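Local coordinates for protein sugar-binding transcriptional regulator, LacI family (Enterococcus faecalis, PDB 3CS3) that probably acts as a sugar-responsive repressor of the LacI family, binding regulatory DNA to control transcription, at residues A[6-18]-A[38-50]. Residues are numbered along the deposited sequence; the frame is centred on the assembly and turned at random. Where two conformers were deposited one is given.
Sequences RQTNIIGVYLADY and DYEMIVCSGKKSH
Strands 10-15 and 40-45 are the parallel pair of the first beta-alpha-beta unit in this periplasmic-binding-protein-like fold, joined by helix 23-35. Six backbone hydrogen bonds alternate across the pair: I11, V13 and L15 donate to E40 O, I42 O and C44 O, and E40, I42 and C44 donate back to N9 O, I11 O and V13 O. Strand 40-45 is the outermost of the sheet within the subunit, and along its other edge V43, C44 and S45 pair antiparallel with a strand of the second subunit. At the start of the pair the ring of Y39 lies against N9, whose CA sits over its face 3.8 Å from the centroid, while CG1 of I11 reaches Y39 CD1 obliquely. On the side facing helix 23-35, L15 CD1 packs on V43 CG1 at 3.7 Å. On the other side, Y14 CE1 meets C44 CB (3.8 Å), with C44 SG 5.1 Å from the centroid of the Y14 ring, an oblique sulfur-aromatic contact. S45 has OG anti to its own backbone nitrogen (chi1 -161°), which brings it across to L15 O (2.9 Å). L15 O thus receives two donors, S45 OG from above its carbonyl plane and a water 3.0 Å away that also lies close to S49 OG, so this carbonyl is satisfied without a backbone N-H from strand 40-45.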
loop_
_atom_site.group_PDB
_atom_site.type_symbol
_atom_site.label_atom_id
_atom_site.label_comp_id
_atom_site.label_asym_id
_atom_site.label_seq_id
_atom_site.Cartn_x
_atom_site.Cartn_y
_atom_site.Cartn_z
ATOM N N ARG A 6 -30.649 -7.212 -8.850
ATOM C CA ARG A 6 -29.359 -7.876 -8.695
ATOM C C ARG A 6 -28.887 -7.875 -7.252
ATOM O O ARG A 6 -29.066 -6.900 -6.527
ATOM C CB ARG A 6 -28.309 -7.184 -9.559
ATOM C CG ARG A 6 -27.559 -8.118 -10.485
ATOM C CD ARG A 6 -27.186 -7.411 -11.780
ATOM N NE ARG A 6 -28.048 -6.258 -12.053
ATOM C CZ ARG A 6 -28.262 -5.732 -13.257
ATOM N NH1 ARG A 6 -29.063 -4.681 -13.385
ATOM N NH2 ARG A 6 -27.689 -6.255 -14.334
ATOM N N GLN A 7 -28.284 -8.983 -6.845
ATOM C CA GLN A 7 -27.519 -9.030 -5.616
ATOM C C GLN A 7 -26.267 -9.831 -5.904
ATOM O O GLN A 7 -26.323 -11.046 -6.042
ATOM C CB GLN A 7 -28.333 -9.653 -4.491
ATOM C CG GLN A 7 -27.625 -9.718 -3.157
ATOM C CD GLN A 7 -28.576 -9.550 -1.998
ATOM O OE1 GLN A 7 -29.258 -8.529 -1.886
ATOM N NE2 GLN A 7 -28.630 -10.548 -1.124
ATOM N N THR A 8 -25.142 -9.129 -6.013
ATOM C CA THR A 8 -23.875 -9.725 -6.426
ATOM C C THR A 8 -23.010 -10.117 -5.237
ATOM O O THR A 8 -21.967 -10.761 -5.416
ATOM C CB THR A 8 -23.067 -8.741 -7.309
ATOM O OG1 THR A 8 -22.738 -7.567 -6.553
ATOM C CG2 THR A 8 -23.864 -8.330 -8.535
ATOM N N ASN A 9 -23.480 -9.751 -4.038
ATOM C CA ASN A 9 -22.711 -9.774 -2.780
ATOM C C ASN A 9 -21.269 -9.249 -2.860
ATOM O O ASN A 9 -20.331 -9.791 -2.257
ATOM C CB ASN A 9 -22.908 -11.057 -1.922
ATOM C CG ASN A 9 -22.336 -12.336 -2.546
ATOM O OD1 ASN A 9 -22.809 -13.428 -2.227
ATOM N ND2 ASN A 9 -21.307 -12.222 -3.379
ATOM N N ILE A 10 -21.117 -8.148 -3.602
ATOM C CA ILE A 10 -19.836 -7.456 -3.773
ATOM C C ILE A 10 -19.970 -5.975 -3.413
ATOM O O ILE A 10 -20.896 -5.287 -3.863
ATOM C CB ILE A 10 -19.252 -7.626 -5.211
ATOM C CG1 ILE A 10 -18.992 -9.107 -5.507
ATOM C CG2 ILE A 10 -17.920 -6.881 -5.363
ATOM C CD1 ILE A 10 -18.845 -9.441 -6.974
ATOM N N ILE A 11 -19.060 -5.499 -2.569
ATOM C CA ILE A 11 -18.976 -4.080 -2.246
ATOM C C ILE A 11 -17.785 -3.480 -2.988
ATOM O O ILE A 11 -16.685 -4.026 -2.944
ATOM C CB ILE A 11 -18.855 -3.845 -0.705
ATOM C CG1 ILE A 11 -20.050 -4.464 0.045
ATOM C CG2 ILE A 11 -18.704 -2.355 -0.371
ATOM C CD1 ILE A 11 -21.429 -3.919 -0.362
ATOM N N GLY A 12 -18.023 -2.384 -3.703
ATOM C CA GLY A 12 -16.945 -1.621 -4.330
ATOM C C GLY A 12 -16.309 -0.666 -3.335
ATOM O O GLY A 12 -16.999 0.105 -2.679
ATOM N N VAL A 13 -14.991 -0.728 -3.203
ATOM C CA VAL A 13 -14.284 0.150 -2.285
ATOM C C VAL A 13 -13.431 1.116 -3.102
ATOM O O VAL A 13 -12.528 0.703 -3.822
ATOM C CB VAL A 13 -13.442 -0.643 -1.265
ATOM C CG1 VAL A 13 -12.679 0.297 -0.348
ATOM C CG2 VAL A 13 -14.338 -1.574 -0.442
ATOM N N TYR A 14 -13.745 2.403 -3.003
ATOM C CA TYR A 14 -13.088 3.415 -3.822
ATOM C C TYR A 14 -12.069 4.205 -3.013
ATOM O O TYR A 14 -12.424 5.016 -2.158
ATOM C CB TYR A 14 -14.126 4.316 -4.509
ATOM C CG TYR A 14 -14.926 3.562 -5.546
ATOM C CD1 TYR A 14 -14.493 3.497 -6.869
ATOM C CD2 TYR A 14 -16.092 2.872 -5.196
ATOM C CE1 TYR A 14 -15.206 2.788 -7.821
ATOM C CE2 TYR A 14 -16.809 2.157 -6.138
ATOM C CZ TYR A 14 -16.361 2.124 -7.451
ATOM O OH TYR A 14 -17.063 1.421 -8.399
ATOM N N LEU A 15 -10.798 3.915 -3.274
ATOM C CA LEU A 15 -9.680 4.533 -2.566
ATOM C C LEU A 15 -8.972 5.536 -3.461
ATOM O O LEU A 15 -9.125 5.503 -4.678
ATOM C CB LEU A 15 -8.700 3.475 -2.054
ATOM C CG LEU A 15 -9.255 2.404 -1.102
ATOM C CD1 LEU A 15 -8.130 1.497 -0.669
ATOM C CD2 LEU A 15 -9.976 2.996 0.124
ATOM N N ALA A 16 -8.205 6.428 -2.844
ATOM C CA ALA A 16 -7.525 7.506 -3.559
ATOM C C ALA A 16 -6.077 7.172 -3.921
ATOM O O ALA A 16 -5.490 7.809 -4.798
ATOM C CB ALA A 16 -7.583 8.772 -2.739
ATOM N N ASP A 17 -5.528 6.161 -3.254
ATOM C CA ASP A 17 -4.108 5.778 -3.350
ATOM C C ASP A 17 -3.074 6.857 -2.997
ATOM O O ASP A 17 -2.062 7.026 -3.682
ATOM C CB ASP A 17 -3.760 5.041 -4.657
ATOM C CG ASP A 17 -3.684 3.528 -4.474
ATOM O OD1 ASP A 17 -2.680 2.926 -4.912
ATOM O OD2 ASP A 17 -4.617 2.939 -3.882
ATOM N N TYR A 18 -3.368 7.603 -1.933
ATOM C CA TYR A 18 -2.311 8.136 -1.088
ATOM C C TYR A 18 -2.153 7.173 0.085
ATOM O O TYR A 18 -1.100 6.549 0.242
ATOM C CB TYR A 18 -2.543 9.590 -0.615
ATOM C CG TYR A 18 -3.974 10.037 -0.354
ATOM C CD1 TYR A 18 -4.634 10.862 -1.262
ATOM C CD2 TYR A 18 -4.646 9.687 0.823
ATOM C CE1 TYR A 18 -5.929 11.298 -1.023
ATOM C CE2 TYR A 18 -5.954 10.107 1.066
ATOM C CZ TYR A 18 -6.589 10.913 0.137
ATOM O OH TYR A 18 -7.880 11.334 0.370
ATOM N N ASP A 38 -21.177 -12.890 4.354
ATOM C CA ASP A 38 -20.900 -13.506 3.043
ATOM C C ASP A 38 -20.766 -12.505 1.889
ATOM O O ASP A 38 -21.161 -12.793 0.752
ATOM C CB ASP A 38 -21.929 -14.599 2.693
ATOM C CG ASP A 38 -22.056 -15.654 3.773
ATOM O OD1 ASP A 38 -23.174 -15.810 4.318
ATOM O OD2 ASP A 38 -21.041 -16.321 4.078
ATOM N N TYR A 39 -20.222 -11.329 2.190
ATOM C CA TYR A 39 -19.934 -10.334 1.165
ATOM C C TYR A 39 -18.452 -10.313 0.849
ATOM O O TYR A 39 -17.625 -10.719 1.665
ATOM C CB TYR A 39 -20.406 -8.947 1.600
ATOM C CG TYR A 39 -21.808 -8.612 1.158
ATOM C CD1 TYR A 39 -22.039 -7.645 0.182
ATOM C CD2 TYR A 39 -22.910 -9.266 1.709
ATOM C CE1 TYR A 39 -23.338 -7.328 -0.225
ATOM C CE2 TYR A 39 -24.210 -8.963 1.306
ATOM C CZ TYR A 39 -24.417 -7.995 0.341
ATOM O OH TYR A 39 -25.703 -7.695 -0.055
ATOM N N GLU A 40 -18.130 -9.858 -0.352
ATOM C CA GLU A 40 -16.748 -9.670 -0.761
ATOM C C GLU A 40 -16.538 -8.260 -1.284
ATOM O O GLU A 40 -17.491 -7.505 -1.489
ATOM C CB GLU A 40 -16.342 -10.696 -1.816
ATOM C CG GLU A 40 -15.958 -12.050 -1.239
ATOM C CD GLU A 40 -15.440 -13.009 -2.292
ATOM O OE1 GLU A 40 -15.961 -12.989 -3.429
ATOM O OE2 GLU A 40 -14.511 -13.786 -1.977
ATOM N N MET A 41 -15.284 -7.908 -1.511
ATOM C CA MET A 41 -14.959 -6.547 -1.862
ATOM C C MET A 41 -14.046 -6.461 -3.078
ATOM O O MET A 41 -13.193 -7.319 -3.290
ATOM C CB MET A 41 -14.411 -5.822 -0.623
ATOM C CG MET A 41 -13.051 -5.191 -0.746
ATOM S SD MET A 41 -12.300 -5.117 0.881
ATOM C CE MET A 41 -10.589 -5.459 0.454
ATOM N N ILE A 42 -14.284 -5.459 -3.916
ATOM C CA ILE A 42 -13.295 -5.070 -4.910
ATOM C C ILE A 42 -12.836 -3.645 -4.638
ATOM O O ILE A 42 -13.619 -2.800 -4.195
ATOM C CB ILE A 42 -13.771 -5.246 -6.374
ATOM C CG1 ILE A 42 -15.085 -4.511 -6.626
ATOM C CG2 ILE A 42 -13.895 -6.725 -6.701
ATOM C CD1 ILE A 42 -15.014 -3.528 -7.777
ATOM N N VAL A 43 -11.554 -3.397 -4.875
ATOM C CA VAL A 43 -10.967 -2.100 -4.600
ATOM C C VAL A 43 -10.625 -1.427 -5.919
ATOM O O VAL A 43 -10.003 -2.039 -6.784
ATOM C CB VAL A 43 -9.718 -2.227 -3.702
ATOM C CG1 VAL A 43 -9.131 -0.856 -3.385
ATOM C CG2 VAL A 43 -10.057 -2.957 -2.415
ATOM N N CYS A 44 -11.050 -0.175 -6.072
ATOM C CA CYS A 44 -10.748 0.608 -7.261
ATOM C C CYS A 44 -10.104 1.932 -6.899
ATOM O O CYS A 44 -10.483 2.570 -5.923
ATOM C CB CYS A 44 -12.007 0.844 -8.089
ATOM S SG CYS A 44 -12.717 -0.687 -8.704
ATOM N N SER A 45 -9.126 2.339 -7.697
ATOM C CA SER A 45 -8.397 3.566 -7.431
ATOM C C SER A 45 -7.986 4.268 -8.720
ATOM O O SER A 45 -7.757 3.624 -9.737
ATOM C CB SER A 45 -7.167 3.261 -6.583
ATOM O OG SER A 45 -6.713 4.442 -5.966
ATOM N N GLY A 46 -7.891 5.590 -8.669
ATOM C CA GLY A 46 -7.523 6.381 -9.836
ATOM C C GLY A 46 -8.403 7.604 -9.999
ATOM O O GLY A 46 -9.499 7.667 -9.437
ATOM N N LYS A 47 -7.914 8.568 -10.782
ATOM C CA LYS A 47 -8.616 9.831 -11.046
ATOM C C LYS A 47 -9.919 9.652 -11.826
ATOM O O LYS A 47 -10.839 10.457 -11.694
ATOM C CB LYS A 47 -7.701 10.804 -11.807
ATOM C CG LYS A 47 -6.682 11.539 -10.937
ATOM C CD LYS A 47 -5.992 12.677 -11.697
ATOM C CE LYS A 47 -6.855 13.938 -11.747
ATOM N NZ LYS A 47 -6.244 14.999 -12.595
ATOM N N LYS A 48 -9.982 8.596 -12.634
ATOM C CA LYS A 48 -11.121 8.342 -13.510
ATOM C C LYS A 48 -11.940 7.133 -13.060
ATOM O O LYS A 48 -12.788 6.651 -13.810
ATOM C CB LYS A 48 -10.647 8.134 -14.957
ATOM C CG LYS A 48 -9.904 9.316 -15.586
ATOM C CD LYS A 48 -10.859 10.380 -16.124
ATOM C CE LYS A 48 -10.127 11.437 -16.945
ATOM N NZ LYS A 48 -9.144 12.221 -16.136
ATOM N N SER A 49 -11.692 6.659 -11.838
ATOM C CA SER A 49 -12.320 5.433 -11.318
ATOM C C SER A 49 -13.825 5.559 -11.056
ATOM O O SER A 49 -14.548 4.558 -11.074
ATOM C CB SER A 49 -11.609 4.958 -10.049
ATOM O OG SER A 49 -11.837 5.851 -8.973
ATOM N N HIS A 50 -14.287 6.784 -10.818
ATOM C CA HIS A 50 -15.705 7.057 -10.597
ATOM C C HIS A 50 -16.521 7.120 -11.891
ATOM O O HIS A 50 -17.751 7.050 -11.852
ATOM C CB HIS A 50 -15.889 8.344 -9.786
ATOM C CG HIS A 50 -15.358 9.574 -10.454
ATOM N ND1 HIS A 50 -14.071 10.029 -10.261
ATOM C CD2 HIS A 50 -15.946 10.456 -11.298
ATOM C CE1 HIS A 50 -13.887 11.132 -10.963
ATOM N NE2 HIS A 50 -15.008 11.414 -11.601
HETATM O O HOH W 1 -11.455 5.989 -6.472
#